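Local coordinates for ORC1-type DNA replication protein 2 (Aeropyrum pernix, PDB 1W5T), which binds DNA and ATP, which its AAA+ domain probably hydrolyses, and takes part in regulating DNA replication, at residues V26-I37 and F208-K216; A158-E169 and K198-I206. All coordinates share one frame; numbering follows the deposited sequence.

Contact 1 (V26-I37 and F208-K216); sequences VRRGEAEALARI and FKLHLPAYK. With ANP (phosphoaminophosphonic acid-adenylate ester), chain D.
Arg27 and Tyr215 run alongside one another head to tail, guanidinium and phenol ring nearly parallel with planes 19° apart, and this pairing shows how an AAA+ domain can build its adenine site from two distant parts of the chain. NH2 of Arg27 comes within 3.4 Å of CD2 of Tyr215, which lies over one face of the guanidinium, and Val26 CG1 meets Tyr215 CE2 at 3.7 Å. The arginine chain, bent at chi2, drops its NE onto a water 2.8 Å away that in turn donates to Pro213 O, while NH1 forms a salt bridge with Glu219 of helix 217-231. Adenine is read from both segments: N6 of the ANP donates to Val26 O at 2.9 Å, and Tyr215 OH donates to ANP N7 at 2.6 Å. Were Tyr215 an alanine, N7 of the ANP would probably lose this donor and the Arg27 guanidinium its flat neighbour.

Farther along, helix 28-37 runs nearly antiparallel to edge strand 208-212, at 166°, and the contact turns apolar. Leu210 CD2 reaches CB of Glu30 and CG of Leu34. The Phe208 ring has its CG anti to the backbone N (chi1 -168°); Leu34 CD2 lies at the ring's edge, 4.0 Å from Phe208 CD2, while Ile37 crosses the ring at about a right angle and brings its CD1 within 3.4 Å of that Phe208 carbon. Chemically, the apolar end joins helix to sheet, whereas the polar end couples that join to recognition of the base.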
loop_
_atom_site.group_PDB
_atom_site.type_symbol
_atom_site.label_atom_id
_atom_site.label_comp_id
_atom_site.label_asym_id
_atom_site.label_seq_id
_atom_site.Cartn_x
_atom_site.Cartn_y
_atom_site.Cartn_z
ATOM N N VAL A 26 -12.496 -3.259 10.867
ATOM C CA VAL A 26 -11.966 -4.224 9.957
ATOM C C VAL A 26 -10.472 -4.045 10.152
ATOM O O VAL A 26 -10.013 -2.925 10.323
ATOM C CB VAL A 26 -12.344 -3.894 8.490
ATOM C CG1 VAL A 26 -11.803 -4.990 7.548
ATOM C CG2 VAL A 26 -13.878 -3.722 8.323
ATOM N N ARG A 27 -9.728 -5.148 10.148
ATOM C CA ARG A 27 -8.277 -5.183 10.444
ATOM C C ARG A 27 -7.940 -4.904 11.947
ATOM O O ARG A 27 -6.777 -4.613 12.325
ATOM C CB ARG A 27 -7.479 -4.311 9.443
ATOM C CG ARG A 27 -7.794 -4.575 7.941
ATOM C CD ARG A 27 -7.582 -6.065 7.453
ATOM N NE ARG A 27 -7.912 -6.246 6.031
ATOM C CZ ARG A 27 -8.807 -7.120 5.549
ATOM N NH1 ARG A 27 -9.497 -7.943 6.350
ATOM N NH2 ARG A 27 -9.025 -7.168 4.243
ATOM N N ARG A 28 -8.957 -4.999 12.801
ATOM C CA ARG A 28 -8.766 -4.726 14.203
ATOM C C ARG A 28 -7.789 -5.745 14.803
ATOM O O ARG A 28 -6.839 -5.361 15.505
ATOM C CB ARG A 28 -10.105 -4.699 14.947
ATOM C CG ARG A 28 -9.973 -4.422 16.402
ATOM C CD ARG A 28 -11.007 -5.111 17.247
ATOM N NE ARG A 28 -12.318 -4.530 17.045
ATOM C CZ ARG A 28 -13.355 -5.014 16.340
ATOM N NH1 ARG A 28 -14.442 -4.262 16.290
ATOM N NH2 ARG A 28 -13.357 -6.192 15.703
ATOM N N GLY A 29 -7.991 -7.025 14.500
ATOM C CA GLY A 29 -7.106 -8.063 14.979
ATOM C C GLY A 29 -5.677 -7.904 14.521
ATOM O O GLY A 29 -4.756 -8.081 15.334
ATOM N N GLU A 30 -5.472 -7.553 13.251
ATOM C CA GLU A 30 -4.128 -7.331 12.775
ATOM C C GLU A 30 -3.461 -6.173 13.483
ATOM O O GLU A 30 -2.284 -6.252 13.772
ATOM C CB GLU A 30 -4.017 -7.204 11.244
ATOM C CG GLU A 30 -5.310 -7.042 10.466
ATOM C CD GLU A 30 -6.221 -8.270 10.490
ATOM O OE1 GLU A 30 -5.976 -9.223 9.718
ATOM O OE2 GLU A 30 -7.204 -8.248 11.261
ATOM N N ALA A 31 -4.228 -5.131 13.803
ATOM C CA ALA A 31 -3.703 -3.991 14.551
ATOM C C ALA A 31 -3.337 -4.364 15.972
ATOM O O ALA A 31 -2.348 -3.873 16.491
ATOM C CB ALA A 31 -4.697 -2.829 14.562
ATOM N N GLU A 32 -4.132 -5.227 16.597
ATOM C CA GLU A 32 -3.820 -5.707 17.950
ATOM C C GLU A 32 -2.576 -6.559 18.021
ATOM O O GLU A 32 -1.813 -6.439 18.975
ATOM C CB GLU A 32 -4.938 -6.538 18.488
ATOM C CG GLU A 32 -6.267 -5.892 18.259
ATOM C CD GLU A 32 -6.814 -5.222 19.483
ATOM O OE1 GLU A 32 -6.137 -4.287 19.996
ATOM O OE2 GLU A 32 -7.943 -5.615 19.891
ATOM N N ALA A 33 -2.387 -7.401 17.004
ATOM C CA ALA A 33 -1.272 -8.327 16.937
ATOM C C ALA A 33 0.016 -7.574 16.801
ATOM O O ALA A 33 0.975 -7.909 17.483
ATOM C CB ALA A 33 -1.425 -9.320 15.754
ATOM N N LEU A 34 0.016 -6.564 15.922
ATOM C CA LEU A 34 1.150 -5.693 15.697
ATOM C C LEU A 34 1.439 -4.873 16.931
ATOM O O LEU A 34 2.583 -4.715 17.319
ATOM C CB LEU A 34 0.863 -4.728 14.558
ATOM C CG LEU A 34 1.327 -5.073 13.164
ATOM C CD1 LEU A 34 1.000 -3.868 12.285
ATOM C CD2 LEU A 34 2.793 -5.366 13.135
ATOM N N ALA A 35 0.392 -4.310 17.521
ATOM C CA ALA A 35 0.569 -3.517 18.734
ATOM C C ALA A 35 1.209 -4.362 19.826
ATOM O O ALA A 35 2.212 -3.977 20.396
ATOM C CB ALA A 35 -0.755 -2.955 19.185
ATOM N N ARG A 36 0.666 -5.551 20.050
ATOM C CA ARG A 36 1.202 -6.513 21.024
ATOM C C ARG A 36 2.669 -6.904 20.857
ATOM O O ARG A 36 3.358 -7.081 21.850
ATOM C CB ARG A 36 0.336 -7.769 21.085
ATOM C CG ARG A 36 -0.641 -7.824 22.249
ATOM C CD ARG A 36 -0.230 -7.052 23.545
ATOM N NE ARG A 36 -1.297 -6.116 23.971
ATOM C CZ ARG A 36 -1.393 -5.521 25.168
ATOM N NH1 ARG A 36 -0.474 -5.731 26.117
ATOM N NH2 ARG A 36 -2.422 -4.699 25.419
ATOM N N ILE A 37 3.167 -7.026 19.630
ATOM C CA ILE A 37 4.579 -7.370 19.481
ATOM C C ILE A 37 5.437 -6.283 20.038
ATOM O O ILE A 37 6.385 -6.566 20.783
ATOM C CB ILE A 37 4.925 -7.638 18.037
ATOM C CG1 ILE A 37 4.357 -8.994 17.662
ATOM C CG2 ILE A 37 6.460 -7.576 17.784
ATOM C CD1 ILE A 37 3.839 -8.992 16.287
ATOM N N PHE A 208 7.856 -9.799 12.113
ATOM C CA PHE A 208 6.470 -10.069 11.750
ATOM C C PHE A 208 6.110 -9.299 10.494
ATOM O O PHE A 208 6.301 -8.073 10.405
ATOM C CB PHE A 208 5.550 -9.730 12.912
ATOM C CG PHE A 208 4.136 -10.236 12.762
ATOM C CD1 PHE A 208 3.878 -11.561 12.409
ATOM C CD2 PHE A 208 3.058 -9.386 12.977
ATOM C CE1 PHE A 208 2.561 -12.018 12.269
ATOM C CE2 PHE A 208 1.737 -9.846 12.865
ATOM C CZ PHE A 208 1.491 -11.154 12.505
ATOM N N LYS A 209 5.603 -10.044 9.523
ATOM C CA LYS A 209 5.263 -9.541 8.208
ATOM C C LYS A 209 3.769 -9.719 8.100
ATOM O O LYS A 209 3.229 -10.799 8.358
ATOM C CB LYS A 209 5.982 -10.315 7.104
ATOM C CG LYS A 209 7.420 -9.989 6.984
ATOM C CD LYS A 209 8.207 -11.141 6.376
ATOM C CE LYS A 209 9.694 -10.999 6.635
ATOM N NZ LYS A 209 10.461 -12.118 6.053
ATOM N N LEU A 210 3.094 -8.657 7.716
ATOM C CA LEU A 210 1.655 -8.692 7.622
ATOM C C LEU A 210 1.184 -8.290 6.214
ATOM O O LEU A 210 1.438 -7.164 5.738
ATOM C CB LEU A 210 1.076 -7.750 8.694
ATOM C CG LEU A 210 -0.376 -7.905 9.073
ATOM C CD1 LEU A 210 -0.791 -9.411 9.156
ATOM C CD2 LEU A 210 -0.562 -7.204 10.424
ATOM N N HIS A 211 0.495 -9.206 5.544
ATOM C CA HIS A 211 0.014 -8.980 4.196
ATOM C C HIS A 211 -1.450 -8.530 4.216
ATOM O O HIS A 211 -2.325 -9.239 4.679
ATOM C CB HIS A 211 0.210 -10.263 3.388
ATOM C CG HIS A 211 -0.382 -10.238 2.007
ATOM N ND1 HIS A 211 -1.413 -11.070 1.628
ATOM C CD2 HIS A 211 -0.090 -9.493 0.921
ATOM C CE1 HIS A 211 -1.727 -10.835 0.369
ATOM N NE2 HIS A 211 -0.948 -9.870 -0.079
ATOM N N LEU A 212 -1.709 -7.327 3.725
ATOM C CA LEU A 212 -3.082 -6.799 3.654
ATOM C C LEU A 212 -3.694 -7.082 2.282
ATOM O O LEU A 212 -3.172 -6.610 1.276
ATOM C CB LEU A 212 -3.069 -5.301 3.882
ATOM C CG LEU A 212 -3.456 -4.748 5.256
ATOM C CD1 LEU A 212 -3.202 -5.664 6.450
ATOM C CD2 LEU A 212 -2.875 -3.380 5.481
ATOM N N PRO A 213 -4.771 -7.851 2.207
ATOM C CA PRO A 213 -5.392 -8.061 0.908
ATOM C C PRO A 213 -6.435 -6.938 0.674
ATOM O O PRO A 213 -6.804 -6.187 1.594
ATOM C CB PRO A 213 -6.118 -9.412 1.079
ATOM C CG PRO A 213 -6.636 -9.347 2.537
ATOM C CD PRO A 213 -5.495 -8.552 3.289
ATOM N N ALA A 214 -6.935 -6.891 -0.556
ATOM C CA ALA A 214 -7.990 -6.004 -0.915
ATOM C C ALA A 214 -9.281 -6.420 -0.196
ATOM O O ALA A 214 -9.472 -7.580 0.129
ATOM C CB ALA A 214 -8.171 -6.015 -2.459
ATOM N N TYR A 215 -10.155 -5.437 0.023
ATOM C CA TYR A 215 -11.372 -5.610 0.800
ATOM C C TYR A 215 -12.545 -6.267 0.068
ATOM O O TYR A 215 -12.908 -5.917 -1.083
ATOM C CB TYR A 215 -11.813 -4.239 1.348
ATOM C CG TYR A 215 -10.901 -3.651 2.404
ATOM C CD1 TYR A 215 -10.206 -2.451 2.166
ATOM C CD2 TYR A 215 -10.748 -4.288 3.664
ATOM C CE1 TYR A 215 -9.378 -1.900 3.145
ATOM C CE2 TYR A 215 -9.900 -3.739 4.655
ATOM C CZ TYR A 215 -9.224 -2.563 4.382
ATOM O OH TYR A 215 -8.427 -2.045 5.350
ATOM N N LYS A 216 -13.165 -7.216 0.749
ATOM C CA LYS A 216 -14.453 -7.791 0.287
ATOM C C LYS A 216 -15.601 -6.811 0.547
ATOM O O LYS A 216 -15.447 -5.840 1.314
ATOM C CB LYS A 216 -14.726 -9.120 0.958
ATOM C CG LYS A 216 -13.581 -10.126 0.696
ATOM C CD LYS A 216 -13.806 -11.473 1.402
ATOM C CE LYS A 216 -12.518 -12.380 1.322
ATOM N NZ LYS A 216 -12.642 -13.444 0.252
HETATM P PG ANP D . -2.091 3.189 -1.411
HETATM O O1G ANP D . -2.453 4.378 -2.397
HETATM O O2G ANP D . -0.807 3.618 -0.576
HETATM O O3G ANP D . -1.844 1.809 -2.158
HETATM P PB ANP D . -3.203 2.324 1.223
HETATM O O1B ANP D . -1.994 2.856 2.093
HETATM O O2B ANP D . -3.046 0.785 1.038
HETATM N N3B ANP D . -3.383 3.119 -0.279
HETATM P PA ANP D . -4.956 3.709 3.036
HETATM O O1A ANP D . -4.495 3.296 4.511
HETATM O O2A ANP D . -4.317 5.112 2.668
HETATM O O3A ANP D . -4.636 2.549 1.957
HETATM O "O5'" ANP D . -6.568 3.703 2.958
HETATM C "C5'" ANP D . -7.449 4.178 1.927
HETATM C "C4'" ANP D . -8.636 4.823 2.648
HETATM O "O4'" ANP D . -9.439 3.824 3.290
HETATM C "C3'" ANP D . -8.210 5.745 3.789
HETATM O "O3'" ANP D . -9.146 6.782 3.879
HETATM C "C2'" ANP D . -8.313 4.891 5.046
HETATM O "O2'" ANP D . -8.485 5.595 6.276
HETATM C "C1'" ANP D . -9.514 4.021 4.706
HETATM N N9 ANP D . -9.363 2.694 5.292
HETATM C C8 ANP D . -8.580 1.675 4.783
HETATM N N7 ANP D . -8.643 0.558 5.548
HETATM C C5 ANP D . -9.499 0.804 6.551
HETATM C C6 ANP D . -10.093 0.145 7.759
HETATM N N6 ANP D . -9.800 -1.140 8.110
HETATM N N1 ANP D . -10.937 0.853 8.559
HETATM C C2 ANP D . -11.286 2.106 8.311
HETATM N N3 ANP D . -10.809 2.822 7.262
HETATM C C4 ANP D . -9.916 2.188 6.357
HETATM O O HOH W 1 -6.807 -4.818 3.894
#

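Contact 2 (A158-E169 and K198-I206); sequences AEDLYTLLRVHE and KIPQVESQI
Val202, Gln205 and Tyr162 bury the most surface here, and together they illustrate how a short helical turn can be seated against a longer helix without any hydrogen bond passing between them. Val202 points into helix 158-165 and divides its two methyl groups: CG1 lies 4.1 Å from Tyr162 CD2, and CG2 lies 4.0 Å from Leu165 CD2. One turn back, the same apolar strip continues where Ala158 CB meets Ile199 CG2 at 3.6 Å and Leu161 crosses Ile199 at about a right angle. Leu151 of helix 148-151 touches both Leu161 and Ile199, extending the strip beyond the two segments.

Tyr162 keeps its ring CG anti to the backbone N (chi1 -163°), which carries the ring across to Gln201. There CE2 rests 3.5 Å from Gln201 CB, and the amide, tilted 49° to the ring, brings NE2 to the ring's edge. Against one face of the tyrosine, off toward the rim, lies CD of Arg166, 3.4 Å above the plane.

Gln205 approaches that arginine at about a right angle, with its amide 76° from the guanidinium plane. Its CG packs 3.9 Å from Leu165 O, and its CD sits 3.6 Å from CG of Arg166. Glu169 covers a guanidinium face with OE1 over the centre; OE2 forms a salt bridge with Arg166 NH1, a pairing of charges only, the oxygen standing well off the guanidinium plane.

Away from the nucleotide site, AAA-domain helix 158-165 thus packs on the helical turn before edge strand 206-212. The chemistry implies a join made by shape: small and branched aliphatic groups pack together on the inner side, and on the polar side a tyrosine, an arginine and two glutamines pack against and across one another, while the arginine's charge is probably offset by a glutamate of its own segment.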
loop_
_atom_site.group_PDB
_atom_site.type_symbol
_atom_site.label_atom_id
_atom_site.label_comp_id
_atom_site.label_asym_id
_atom_site.label_seq_id
_atom_site.Cartn_x
_atom_site.Cartn_y
_atom_site.Cartn_z
ATOM N N ALA A 158 22.997 0.143 1.302
ATOM C CA ALA A 158 22.675 -1.045 2.069
ATOM C C ALA A 158 23.145 -0.912 3.520
ATOM O O ALA A 158 22.402 -1.152 4.470
ATOM C CB ALA A 158 23.311 -2.273 1.413
ATOM N N GLU A 159 24.397 -0.516 3.657
ATOM C CA GLU A 159 25.066 -0.408 4.945
ATOM C C GLU A 159 24.336 0.558 5.889
ATOM O O GLU A 159 24.287 0.320 7.087
ATOM C CB GLU A 159 26.513 0.040 4.719
ATOM C CG GLU A 159 26.635 1.137 3.664
ATOM C CD GLU A 159 27.050 0.627 2.285
ATOM O OE1 GLU A 159 28.037 1.167 1.751
ATOM O OE2 GLU A 159 26.402 -0.286 1.720
ATOM N N ASP A 160 23.759 1.622 5.327
ATOM C CA ASP A 160 22.962 2.609 6.072
ATOM C C ASP A 160 21.654 2.065 6.648
ATOM O O ASP A 160 21.367 2.267 7.823
ATOM C CB ASP A 160 22.643 3.796 5.180
ATOM C CG ASP A 160 23.862 4.617 4.860
ATOM O OD1 ASP A 160 24.829 4.589 5.672
ATOM O OD2 ASP A 160 23.913 5.316 3.822
ATOM N N LEU A 161 20.866 1.408 5.801
ATOM C CA LEU A 161 19.628 0.774 6.217
ATOM C C LEU A 161 19.959 -0.179 7.349
ATOM O O LEU A 161 19.226 -0.334 8.330
ATOM C CB LEU A 161 19.025 -0.015 5.059
ATOM C CG LEU A 161 18.289 0.727 3.947
ATOM C CD1 LEU A 161 17.723 -0.273 2.947
ATOM C CD2 LEU A 161 17.197 1.617 4.505
ATOM N N TYR A 162 21.109 -0.808 7.188
ATOM C CA TYR A 162 21.611 -1.760 8.147
ATOM C C TYR A 162 21.773 -1.122 9.511
ATOM O O TYR A 162 21.285 -1.671 10.489
ATOM C CB TYR A 162 22.940 -2.282 7.651
ATOM C CG TYR A 162 23.384 -3.534 8.302
ATOM C CD1 TYR A 162 23.810 -3.538 9.641
ATOM C CD2 TYR A 162 23.410 -4.724 7.586
ATOM C CE1 TYR A 162 24.239 -4.688 10.243
ATOM C CE2 TYR A 162 23.842 -5.896 8.187
ATOM C CZ TYR A 162 24.252 -5.863 9.521
ATOM O OH TYR A 162 24.692 -7.006 10.163
ATOM N N THR A 163 22.443 0.024 9.583
ATOM C CA THR A 163 22.664 0.680 10.864
ATOM C C THR A 163 21.345 1.220 11.440
ATOM O O THR A 163 21.067 1.038 12.630
ATOM C CB THR A 163 23.785 1.782 10.813
ATOM O OG1 THR A 163 23.382 2.857 9.958
ATOM C CG2 THR A 163 25.032 1.263 10.109
ATOM N N LEU A 164 20.541 1.842 10.579
ATOM C CA LEU A 164 19.197 2.314 10.941
ATOM C C LEU A 164 18.342 1.218 11.564
ATOM O O LEU A 164 17.782 1.401 12.633
ATOM C CB LEU A 164 18.462 2.911 9.729
ATOM C CG LEU A 164 17.016 3.343 10.013
ATOM C CD1 LEU A 164 16.959 4.564 10.930
ATOM C CD2 LEU A 164 16.208 3.572 8.736
ATOM N N LEU A 165 18.258 0.079 10.894
ATOM C CA LEU A 165 17.342 -0.979 11.295
ATOM C C LEU A 165 17.988 -1.883 12.332
ATOM O O LEU A 165 17.332 -2.697 12.961
ATOM C CB LEU A 165 16.844 -1.770 10.084
ATOM C CG LEU A 165 15.578 -1.365 9.315
ATOM C CD1 LEU A 165 14.855 -0.096 9.785
ATOM C CD2 LEU A 165 15.925 -1.226 7.892
ATOM N N ARG A 166 19.288 -1.706 12.522
ATOM C CA ARG A 166 19.999 -2.382 13.611
ATOM C C ARG A 166 20.665 -1.373 14.553
ATOM O O ARG A 166 21.751 -1.628 15.090
ATOM C CB ARG A 166 21.013 -3.381 13.043
ATOM C CG ARG A 166 20.344 -4.665 12.519
ATOM C CD ARG A 166 21.170 -5.483 11.547
ATOM N NE ARG A 166 21.363 -6.850 12.037
ATOM C CZ ARG A 166 22.520 -7.326 12.464
ATOM N NH1 ARG A 166 23.614 -6.553 12.455
ATOM N NH2 ARG A 166 22.594 -8.571 12.899
ATOM N N VAL A 167 19.981 -0.251 14.770
ATOM C CA VAL A 167 20.481 0.868 15.548
ATOM C C VAL A 167 21.022 0.546 16.968
ATOM O O VAL A 167 22.075 1.046 17.372
ATOM C CB VAL A 167 19.435 2.004 15.601
ATOM C CG1 VAL A 167 18.138 1.504 16.245
ATOM C CG2 VAL A 167 19.995 3.244 16.313
ATOM N N HIS A 168 20.320 -0.288 17.705
ATOM C CA HIS A 168 20.745 -0.646 19.064
ATOM C C HIS A 168 21.970 -1.575 19.193
ATOM O O HIS A 168 22.461 -1.798 20.312
ATOM C CB HIS A 168 19.558 -1.200 19.819
ATOM C CG HIS A 168 18.337 -0.359 19.661
ATOM N ND1 HIS A 168 18.306 0.969 20.023
ATOM C CD2 HIS A 168 17.123 -0.634 19.128
ATOM C CE1 HIS A 168 17.112 1.466 19.761
ATOM N NE2 HIS A 168 16.372 0.511 19.229
ATOM N N GLU A 169 22.435 -2.109 18.059
ATOM C CA GLU A 169 23.690 -2.858 17.965
ATOM C C GLU A 169 24.807 -1.930 17.524
ATOM O O GLU A 169 25.956 -2.136 17.905
ATOM C CB GLU A 169 23.579 -4.002 16.957
ATOM C CG GLU A 169 22.607 -5.115 17.345
ATOM C CD GLU A 169 22.545 -6.221 16.298
ATOM O OE1 GLU A 169 21.434 -6.732 16.043
ATOM O OE2 GLU A 169 23.609 -6.586 15.722
ATOM N N LYS A 198 19.179 -9.060 -1.723
ATOM C CA LYS A 198 20.224 -8.041 -1.685
ATOM C C LYS A 198 20.809 -7.791 -0.304
ATOM O O LYS A 198 22.020 -7.639 -0.181
ATOM C CB LYS A 198 19.770 -6.734 -2.339
ATOM C CG LYS A 198 19.984 -5.457 -1.490
ATOM C CD LYS A 198 20.524 -4.247 -2.316
ATOM C CE LYS A 198 20.871 -3.013 -1.436
ATOM N NZ LYS A 198 19.754 -2.002 -1.205
ATOM N N ILE A 199 19.959 -7.772 0.729
ATOM C CA ILE A 199 20.382 -7.492 2.112
ATOM C C ILE A 199 19.787 -8.416 3.206
ATOM O O ILE A 199 19.189 -7.935 4.161
ATOM C CB ILE A 199 20.081 -6.033 2.459
ATOM C CG1 ILE A 199 18.689 -5.633 1.924
ATOM C CG2 ILE A 199 21.192 -5.140 1.950
ATOM C CD1 ILE A 199 18.105 -4.365 2.532
ATOM N N PRO A 200 19.987 -9.728 3.107
ATOM C CA PRO A 200 19.319 -10.681 4.010
ATOM C C PRO A 200 19.649 -10.477 5.496
ATOM O O PRO A 200 18.911 -11.011 6.321
ATOM C CB PRO A 200 19.854 -12.034 3.539
ATOM C CG PRO A 200 21.155 -11.701 2.945
ATOM C CD PRO A 200 20.892 -10.421 2.168
ATOM N N GLN A 201 20.707 -9.728 5.816
ATOM C CA GLN A 201 21.033 -9.393 7.206
ATOM C C GLN A 201 20.159 -8.275 7.772
ATOM O O GLN A 201 20.028 -8.136 8.985
ATOM C CB GLN A 201 22.511 -9.036 7.366
ATOM C CG GLN A 201 23.514 -10.058 6.764
ATOM C CD GLN A 201 24.890 -10.029 7.464
ATOM O OE1 GLN A 201 25.382 -11.079 7.906
ATOM N NE2 GLN A 201 25.501 -8.833 7.583
ATOM N N VAL A 202 19.557 -7.471 6.897
ATOM C CA VAL A 202 18.526 -6.542 7.358
ATOM C C VAL A 202 17.142 -7.189 7.345
ATOM O O VAL A 202 16.442 -7.113 8.333
ATOM C CB VAL A 202 18.621 -5.094 6.740
ATOM C CG1 VAL A 202 19.770 -4.958 5.781
ATOM C CG2 VAL A 202 17.295 -4.596 6.139
ATOM N N GLU A 203 16.803 -7.892 6.260
ATOM C CA GLU A 203 15.544 -8.632 6.129
ATOM C C GLU A 203 15.275 -9.537 7.330
ATOM O O GLU A 203 14.150 -9.630 7.779
ATOM C CB GLU A 203 15.559 -9.467 4.843
ATOM C CG GLU A 203 14.210 -10.020 4.388
ATOM C CD GLU A 203 13.786 -11.318 5.074
ATOM O OE1 GLU A 203 14.629 -12.071 5.591
ATOM O OE2 GLU A 203 12.567 -11.594 5.093
ATOM N N SER A 204 16.312 -10.223 7.804
ATOM C CA SER A 204 16.222 -11.125 8.942
ATOM C C SER A 204 15.843 -10.413 10.245
ATOM O O SER A 204 15.418 -11.076 11.174
ATOM C CB SER A 204 17.532 -11.909 9.148
ATOM O OG SER A 204 18.620 -11.030 9.390
ATOM N N GLN A 205 16.003 -9.082 10.305
ATOM C CA GLN A 205 15.571 -8.299 11.479
ATOM C C GLN A 205 14.051 -8.163 11.597
ATOM O O GLN A 205 13.536 -7.745 12.641
ATOM C CB GLN A 205 16.208 -6.912 11.504
ATOM C CG GLN A 205 16.932 -6.616 12.828
ATOM C CD GLN A 205 18.184 -7.477 13.021
ATOM O OE1 GLN A 205 18.517 -7.853 14.137
ATOM N NE2 GLN A 205 18.864 -7.784 11.925
ATOM N N ILE A 206 13.340 -8.504 10.534
ATOM C CA ILE A 206 11.891 -8.297 10.519
ATOM C C ILE A 206 11.177 -9.450 11.176
ATOM O O ILE A 206 11.187 -10.557 10.667
ATOM C CB ILE A 206 11.346 -8.082 9.076
ATOM C CG1 ILE A 206 12.105 -6.958 8.393
ATOM C CG2 ILE A 206 9.857 -7.738 9.125
ATOM C CD1 ILE A 206 11.754 -6.782 6.938
#

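From the N terminus, the chain enters contact 1 at 26-37, ahead of the P-loop and the first sheet strand, and returns to it only at 208-216, closing a loop of 170 residues that holds four of the five strands of the parallel sheet. Contact 2 lies wholly within that span: 158-169 and 198-206 close a smaller loop of 28 residues containing strand 180-186 and most of helix 190-198. The loops nest rather than cross. Helix 200-203 of contact 2 leads through a type I turn into edge strand 206-212 of contact 1, and a salt bridge between Glu203 and Lys209 joins the two. One contact ties the N-terminal helix to the sheet edge and nucleotide; the other gathers peripheral helices.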